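Local coordinates for dipicolinate synthase subunit B (Bacillus halodurans, PDB 3LQK), which probably takes part, as the flavoprotein-family subunit of dipicolinate synthase, in making the dipicolinic acid of bacterial spores, at residues 69-81 and 106-118. Residues are numbered along the deposited sequence; the frame is centred on the assembly and turned at random. Where two conformers were deposited one is given.
Sequences EPIVDSMVKAEPF and AMTDSPVLMGAKA
Met75 and Pro111 meet where two short helices, 75-78 and 111-121, begin side by side, and they illustrate how helices pack when no hydrogen bond joins them. Met75, a selenomethionine, does most of the reaching. Its CB stays on its own helix, and CG, set anti to the carbonyl carbon (chi1 -56°), carries the chain across to the start of the other one. SE then settles against the backbone, 3.4 Å from Ser110 C, with Pro111 CD nearby. A second bend brings CE to 3.2 Å from Thr108 O and 3.4 Å from Met114 CE, a tight methyl-methyl approach in which the two selenomethionine chains cross at about a right angle.

The Pro111 ring returns the favour, pressing its CG on the backbone at Ser74 N (3.5 Å). Further along, Ala78 CB lies 3.6 Å from Met114 CG and also meets Pro111 O; Ala118 CB ends the seam against Phe81 C. Phe81, in the 3-10 turn that follows helix 75-78, directs its ring away and packs it edge-to-face with Phe41 of strand 37-41. Ser74 and Ser110 each cap their own helix, Ser110 OG accepting from Leu113 N in a nearly straight bond (N-H...O angle 168°). Between these neighbouring helices of the Flavoprotein-family domain, van der Waals packing of apolar side chains on one another and on backbone implies a joint set by shape rather than by directional bonds.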
ATOM      1  N   GLU A  69      33.575  -7.051  19.981  1.00 20.60           N
ATOM      2  CA  GLU A  69      33.345  -7.118  18.527  1.00 21.15           C
ATOM      3  C   GLU A  69      33.430  -5.705  17.923  1.00 20.29           C
ATOM      4  O   GLU A  69      32.825  -4.779  18.457  1.00 19.05           O
ATOM      5  CB  GLU A  69      31.985  -7.775  18.241  1.00 21.26           C
ATOM      6  CG  GLU A  69      31.909  -9.231  18.677  1.00 24.07           C
ATOM      7  CD  GLU A  69      32.921 -10.119  17.942  1.00 26.38           C
ATOM      8  OE1 GLU A  69      33.154  -9.913  16.709  1.00 30.25           O
ATOM      9  OE2 GLU A  69      33.461 -11.031  18.609  1.00 34.79           O
ATOM     10  N   PRO A  70      34.204  -5.519  16.836  1.00 20.78           N
ATOM     11  CA  PRO A  70      34.228  -4.224  16.156  1.00 21.13           C
ATOM     12  C   PRO A  70      32.821  -3.705  15.786  1.00 21.16           C
ATOM     13  O   PRO A  70      31.964  -4.465  15.260  1.00 22.09           O
ATOM     14  CB  PRO A  70      35.045  -4.503  14.896  1.00 21.24           C
ATOM     15  CG  PRO A  70      35.908  -5.625  15.258  1.00 21.96           C
ATOM     16  CD  PRO A  70      35.090  -6.488  16.167  1.00 21.64           C
ATOM     17  N   ILE A  71      32.603  -2.421  16.087  1.00 20.76           N
ATOM     18  CA  ILE A  71      31.377  -1.716  15.784  1.00 19.09           C
ATOM     19  C   ILE A  71      31.232  -1.586  14.262  1.00 19.27           C
ATOM     20  O   ILE A  71      32.140  -1.142  13.576  1.00 19.14           O
ATOM     21  CB  ILE A  71      31.427  -0.331  16.435  1.00 19.99           C
ATOM     22  CG1 ILE A  71      31.459  -0.530  17.967  1.00 19.12           C
ATOM     23  CG2 ILE A  71      30.210   0.559  15.970  1.00 17.12           C
ATOM     24  CD1 ILE A  71      31.506   0.712  18.794  1.00 19.42           C
ATOM     25  N   VAL A  72      30.118  -2.052  13.720  1.00 17.41           N
ATOM     26  CA  VAL A  72      29.897  -1.971  12.294  1.00 15.45           C
ATOM     27  C   VAL A  72      29.225  -0.627  12.022  1.00 15.76           C
ATOM     28  O   VAL A  72      28.039  -0.426  12.331  1.00 15.35           O
ATOM     29  CB  VAL A  72      29.038  -3.125  11.793  1.00 15.07           C
ATOM     30  CG1 VAL A  72      28.811  -2.979  10.325  1.00 14.17           C
ATOM     31  CG2 VAL A  72      29.668  -4.486  12.119  1.00 12.76           C
ATOM     32  N   ASP A  73      29.996   0.287  11.448  1.00 15.50           N
ATOM     33  CA  ASP A  73      29.571   1.638  11.229  1.00 17.01           C
ATOM     34  C   ASP A  73      29.663   2.106   9.780  1.00 17.83           C
ATOM     35  O   ASP A  73      29.645   3.285   9.540  1.00 17.26           O
ATOM     36  CB  ASP A  73      30.368   2.573  12.111  1.00 17.91           C
ATOM     37  CG  ASP A  73      31.863   2.596  11.785  1.00 20.32           C
ATOM     38  OD1 ASP A  73      32.357   1.743  11.010  1.00 19.72           O
ATOM     39  OD2 ASP A  73      32.537   3.496  12.349  1.00 23.65           O
ATOM     40  N   SER A  74      29.692   1.169   8.824  1.00 18.75           N
ATOM     41  CA  SER A  74      29.785   1.501   7.400  1.00 18.55           C
ATOM     42  C   SER A  74      29.129   0.379   6.608  1.00 19.01           C
ATOM     43  O   SER A  74      29.013  -0.757   7.113  1.00 19.12           O
ATOM     44  CB  SER A  74      31.256   1.600   6.968  1.00 19.00           C
ATOM     45  OG  SER A  74      31.866   0.310   7.000  1.00 19.33           O
HETATM   46  N   MSE A  75      28.738   0.686   5.372  1.00 18.68           N
HETATM   47  CA  MSE A  75      28.140  -0.295   4.482  1.00 19.53           C
HETATM   48  C   MSE A  75      29.102  -1.418   4.166  1.00 18.33           C
HETATM   49  O   MSE A  75      28.700  -2.565   4.175  1.00 17.91           O
HETATM   50  CB  MSE A  75      27.642   0.330   3.157  1.00 20.83           C
HETATM   51  CG  MSE A  75      26.660   1.480   3.285  1.00 24.29           C
HETATM   52 SE   MSE A  75      25.141   0.947   4.418  1.00 31.01          SE
HETATM   53  CE  MSE A  75      23.815   0.565   3.014  1.00 26.67           C
ATOM     54  N   VAL A  76      30.367  -1.086   3.912  1.00 17.93           N
ATOM     55  CA  VAL A  76      31.430  -2.067   3.650  0.50 18.25           C
ATOM     56  C   VAL A  76      31.554  -3.080   4.768  1.00 18.04           C
ATOM     57  O   VAL A  76      31.755  -4.263   4.549  1.00 17.41           O
ATOM     58  CB  VAL A  76      32.820  -1.382   3.560  0.50 18.45           C
ATOM     59  CG1 VAL A  76      33.971  -2.429   3.509  0.50 18.99           C
ATOM     60  CG2 VAL A  76      32.879  -0.493   2.396  0.50 18.38           C
ATOM     61  N   LYS A  77      31.507  -2.584   6.002  1.00 18.30           N
ATOM     62  CA  LYS A  77      31.622  -3.477   7.160  1.00 18.79           C
ATOM     63  C   LYS A  77      30.371  -4.351   7.397  1.00 18.15           C
ATOM     64  O   LYS A  77      30.468  -5.461   7.963  1.00 19.37           O
ATOM     65  CB  LYS A  77      31.930  -2.654   8.424  1.00 19.25           C
ATOM     66  CG  LYS A  77      33.429  -2.269   8.595  1.00 21.14           C
ATOM     67  CD  LYS A  77      33.578  -1.246   9.720  1.00 22.93           C
ATOM     68  CE  LYS A  77      35.020  -0.687   9.846  1.00 26.52           C
ATOM     69  NZ  LYS A  77      35.019   0.459  10.812  1.00 25.44           N
ATOM     70  N   ALA A  78      29.205  -3.860   6.979  1.00 16.58           N
ATOM     71  CA  ALA A  78      27.923  -4.545   7.219  1.00 15.75           C
ATOM     72  C   ALA A  78      27.663  -5.620   6.222  1.00 17.02           C
ATOM     73  O   ALA A  78      27.043  -6.621   6.536  1.00 15.21           O
ATOM     74  CB  ALA A  78      26.741  -3.538   7.207  1.00 15.61           C
ATOM     75  N   GLU A  79      28.140  -5.431   4.999  1.00 19.11           N
ATOM     76  CA  GLU A  79      27.786  -6.335   3.909  1.00 20.53           C
ATOM     77  C   GLU A  79      28.186  -7.820   4.061  1.00 18.92           C
ATOM     78  O   GLU A  79      27.433  -8.711   3.636  1.00 18.89           O
ATOM     79  CB  GLU A  79      28.312  -5.741   2.591  1.00 21.84           C
ATOM     80  CG  GLU A  79      27.882  -6.504   1.320  1.00 29.12           C
ATOM     81  CD  GLU A  79      28.774  -7.740   1.022  1.00 34.39           C
ATOM     82  OE1 GLU A  79      29.904  -7.870   1.603  1.00 33.57           O
ATOM     83  OE2 GLU A  79      28.289  -8.605   0.238  1.00 39.61           O
ATOM     84  N   PRO A  80      29.369  -8.097   4.625  1.00 17.76           N
ATOM     85  CA  PRO A  80      29.792  -9.488   4.836  1.00 16.94           C
ATOM     86  C   PRO A  80      28.935 -10.289   5.777  1.00 16.01           C
ATOM     87  O   PRO A  80      29.024 -11.495   5.755  1.00 14.89           O
ATOM     88  CB  PRO A  80      31.176  -9.366   5.432  1.00 18.10           C
ATOM     89  CG  PRO A  80      31.664  -7.995   4.888  1.00 19.48           C
ATOM     90  CD  PRO A  80      30.432  -7.136   4.941  1.00 18.15           C
ATOM     91  N   PHE A  81      28.119  -9.632   6.601  1.00 14.52           N
ATOM     92  CA  PHE A  81      27.126 -10.365   7.421  1.00 13.95           C
ATOM     93  C   PHE A  81      26.035 -11.111   6.638  1.00 14.71           C
ATOM     94  O   PHE A  81      25.256 -11.835   7.246  1.00 13.23           O
ATOM     95  CB  PHE A  81      26.530  -9.471   8.486  1.00 12.91           C
ATOM     96  CG  PHE A  81      27.534  -9.039   9.466  1.00 13.96           C
ATOM     97  CD1 PHE A  81      27.754  -9.767  10.623  1.00 14.95           C
ATOM     98  CD2 PHE A  81      28.363  -7.952   9.198  1.00 11.82           C
ATOM     99  CE1 PHE A  81      28.760  -9.385  11.529  1.00 13.13           C
ATOM    100  CE2 PHE A  81      29.348  -7.548  10.098  1.00 11.91           C
ATOM    101  CZ  PHE A  81      29.527  -8.255  11.282  1.00 11.36           C
ATOM    102  N   ALA A 106      11.840  -1.153   2.347  1.00 12.95           N
ATOM    103  CA  ALA A 106      12.964  -1.848   1.699  1.00 15.42           C
ATOM    104  C   ALA A 106      14.143  -0.932   1.379  1.00 17.13           C
ATOM    105  O   ALA A 106      14.923  -1.187   0.449  1.00 17.93           O
ATOM    106  CB  ALA A 106      12.501  -2.610   0.425  1.00 15.96           C
HETATM  107  N   MSE A 107      14.246   0.178   2.086  1.00 18.95           N
HETATM  108  CA  MSE A 107      15.394   1.005   1.895  1.00 22.21           C
HETATM  109  C   MSE A 107      16.454   0.448   2.818  1.00 23.43           C
HETATM  110  O   MSE A 107      16.172  -0.126   3.888  1.00 26.38           O
HETATM  111  CB  MSE A 107      15.051   2.459   2.126  1.00 22.38           C
HETATM  112  CG  MSE A 107      14.116   2.962   1.067  1.00 26.91           C
HETATM  113 SE   MSE A 107      13.270   4.544   1.706  1.00 41.58          SE
HETATM  114  CE  MSE A 107      15.052   5.460   1.798  1.00 33.10           C
ATOM    115  N   THR A 108      17.663   0.535   2.395  1.00 24.11           N
ATOM    116  CA  THR A 108      18.726  -0.101   3.109  1.00 26.11           C
ATOM    117  C   THR A 108      19.874   0.811   2.922  1.00 25.68           C
ATOM    118  O   THR A 108      20.729   0.498   2.085  1.00 28.34           O
ATOM    119  CB  THR A 108      19.075  -1.414   2.408  1.00 26.72           C
ATOM    120  OG1 THR A 108      17.955  -2.314   2.501  1.00 29.06           O
ATOM    121  CG2 THR A 108      20.320  -2.006   3.058  1.00 29.40           C
ATOM    122  N   ASP A 109      19.868   1.961   3.599  1.00 23.10           N
ATOM    123  CA  ASP A 109      20.916   2.955   3.384  1.00 22.97           C
ATOM    124  C   ASP A 109      21.600   3.315   4.677  1.00 21.26           C
ATOM    125  O   ASP A 109      21.959   4.455   4.867  1.00 21.96           O
ATOM    126  CB  ASP A 109      20.331   4.225   2.747  1.00 24.04           C
ATOM    127  CG  ASP A 109      19.328   4.951   3.660  1.00 28.60           C
ATOM    128  OD1 ASP A 109      19.102   4.508   4.822  1.00 27.63           O
ATOM    129  OD2 ASP A 109      18.759   5.977   3.198  1.00 37.08           O
ATOM    130  N   SER A 110      21.660   2.384   5.628  1.00 17.78           N
ATOM    131  CA  SER A 110      22.476   2.593   6.781  1.00 15.88           C
ATOM    132  C   SER A 110      23.078   1.258   7.131  1.00 14.72           C
ATOM    133  O   SER A 110      22.542   0.208   6.727  1.00 15.11           O
ATOM    134  CB  SER A 110      21.662   3.143   7.980  1.00 15.11           C
ATOM    135  OG  SER A 110      21.020   2.045   8.690  1.00 15.86           O
ATOM    136  N   PRO A 111      24.183   1.291   7.889  1.00 13.83           N
ATOM    137  CA  PRO A 111      24.795   0.061   8.277  1.00 12.72           C
ATOM    138  C   PRO A 111      23.823  -0.870   9.070  1.00 12.08           C
ATOM    139  O   PRO A 111      23.827  -2.089   8.863  1.00 12.68           O
ATOM    140  CB  PRO A 111      26.042   0.510   9.067  1.00 12.69           C
ATOM    141  CG  PRO A 111      26.304   1.927   8.648  1.00 14.78           C
ATOM    142  CD  PRO A 111      24.932   2.475   8.393  1.00 13.94           C
ATOM    143  N   VAL A 112      22.967  -0.306   9.903  1.00 10.48           N
ATOM    144  CA  VAL A 112      21.991  -1.076  10.655  1.00 10.23           C
ATOM    145  C   VAL A 112      21.006  -1.797   9.732  1.00 10.66           C
ATOM    146  O   VAL A 112      20.726  -2.983   9.861  1.00  9.37           O
ATOM    147  CB  VAL A 112      21.230  -0.157  11.690  1.00 10.44           C
ATOM    148  CG1 VAL A 112      20.123  -0.940  12.411  1.00  9.30           C
ATOM    149  CG2 VAL A 112      22.183   0.410  12.794  1.00 10.76           C
ATOM    150  N   LEU A 113      20.471  -1.071   8.768  1.00 11.66           N
ATOM    151  CA  LEU A 113      19.478  -1.647   7.866  1.00 11.80           C
ATOM    152  C   LEU A 113      20.154  -2.638   6.963  1.00 11.92           C
ATOM    153  O   LEU A 113      19.524  -3.600   6.515  1.00 10.72           O
ATOM    154  CB  LEU A 113      18.786  -0.553   7.059  1.00 11.63           C
ATOM    155  CG  LEU A 113      17.937   0.401   7.913  1.00 16.18           C
ATOM    156  CD1 LEU A 113      17.419   1.490   7.042  1.00 18.47           C
ATOM    157  CD2 LEU A 113      16.784  -0.332   8.657  1.00 19.92           C
HETATM  158  N   MSE A 114      21.436  -2.426   6.670  1.00 11.69           N
HETATM  159  CA  MSE A 114      22.152  -3.438   5.852  1.00 12.22           C
HETATM  160  C   MSE A 114      22.353  -4.712   6.639  1.00 11.65           C
HETATM  161  O   MSE A 114      22.199  -5.799   6.100  1.00 10.97           O
HETATM  162  CB  MSE A 114      23.456  -2.859   5.324  1.00 12.83           C
HETATM  163  CG  MSE A 114      24.305  -3.812   4.560  1.00 18.75           C
HETATM  164 SE   MSE A 114      23.404  -4.351   2.881  0.75 23.33          SE
HETATM  165  CE  MSE A 114      23.491  -2.682   1.944  1.00 21.84           C
ATOM    166  N   GLY A 115      22.640  -4.603   7.957  1.00 12.81           N
ATOM    167  CA  GLY A 115      22.698  -5.783   8.793  1.00 11.97           C
ATOM    168  C   GLY A 115      21.387  -6.590   8.782  1.00 11.81           C
ATOM    169  O   GLY A 115      21.389  -7.823   8.690  1.00 11.06           O
ATOM    170  N   ALA A 116      20.283  -5.876   8.881  1.00 10.61           N
ATOM    171  CA  ALA A 116      18.959  -6.484   8.847  1.00 11.79           C
ATOM    172  C   ALA A 116      18.709  -7.163   7.487  1.00 11.47           C
ATOM    173  O   ALA A 116      18.285  -8.314   7.418  1.00 12.95           O
ATOM    174  CB  ALA A 116      17.865  -5.413   9.137  1.00 11.19           C
ATOM    175  N   LYS A 117      18.999  -6.451   6.416  1.00 13.20           N
ATOM    176  CA  LYS A 117      18.853  -7.016   5.043  1.00 13.54           C
ATOM    177  C   LYS A 117      19.708  -8.254   4.883  1.00 12.24           C
ATOM    178  O   LYS A 117      19.244  -9.258   4.388  1.00 13.61           O
ATOM    179  CB  LYS A 117      19.176  -5.963   3.972  1.00 13.80           C
ATOM    180  CG  LYS A 117      18.804  -6.337   2.519  1.00 16.03           C
ATOM    181  CD  LYS A 117      19.506  -5.422   1.504  1.00 19.40           C
ATOM    182  CE  LYS A 117      19.072  -5.733   0.047  1.00 20.90           C
ATOM    183  NZ  LYS A 117      19.748  -4.878  -0.998  1.00 25.23           N
ATOM    184  N   ALA A 118      20.953  -8.198   5.339  1.00 12.03           N
ATOM    185  CA  ALA A 118      21.873  -9.333   5.211  1.00 11.27           C
ATOM    186  C   ALA A 118      21.395 -10.546   6.038  1.00 11.71           C
ATOM    187  O   ALA A 118      21.735 -11.681   5.734  1.00 12.47           O
ATOM    188  CB  ALA A 118      23.255  -8.934   5.635  1.00 10.60           C
TER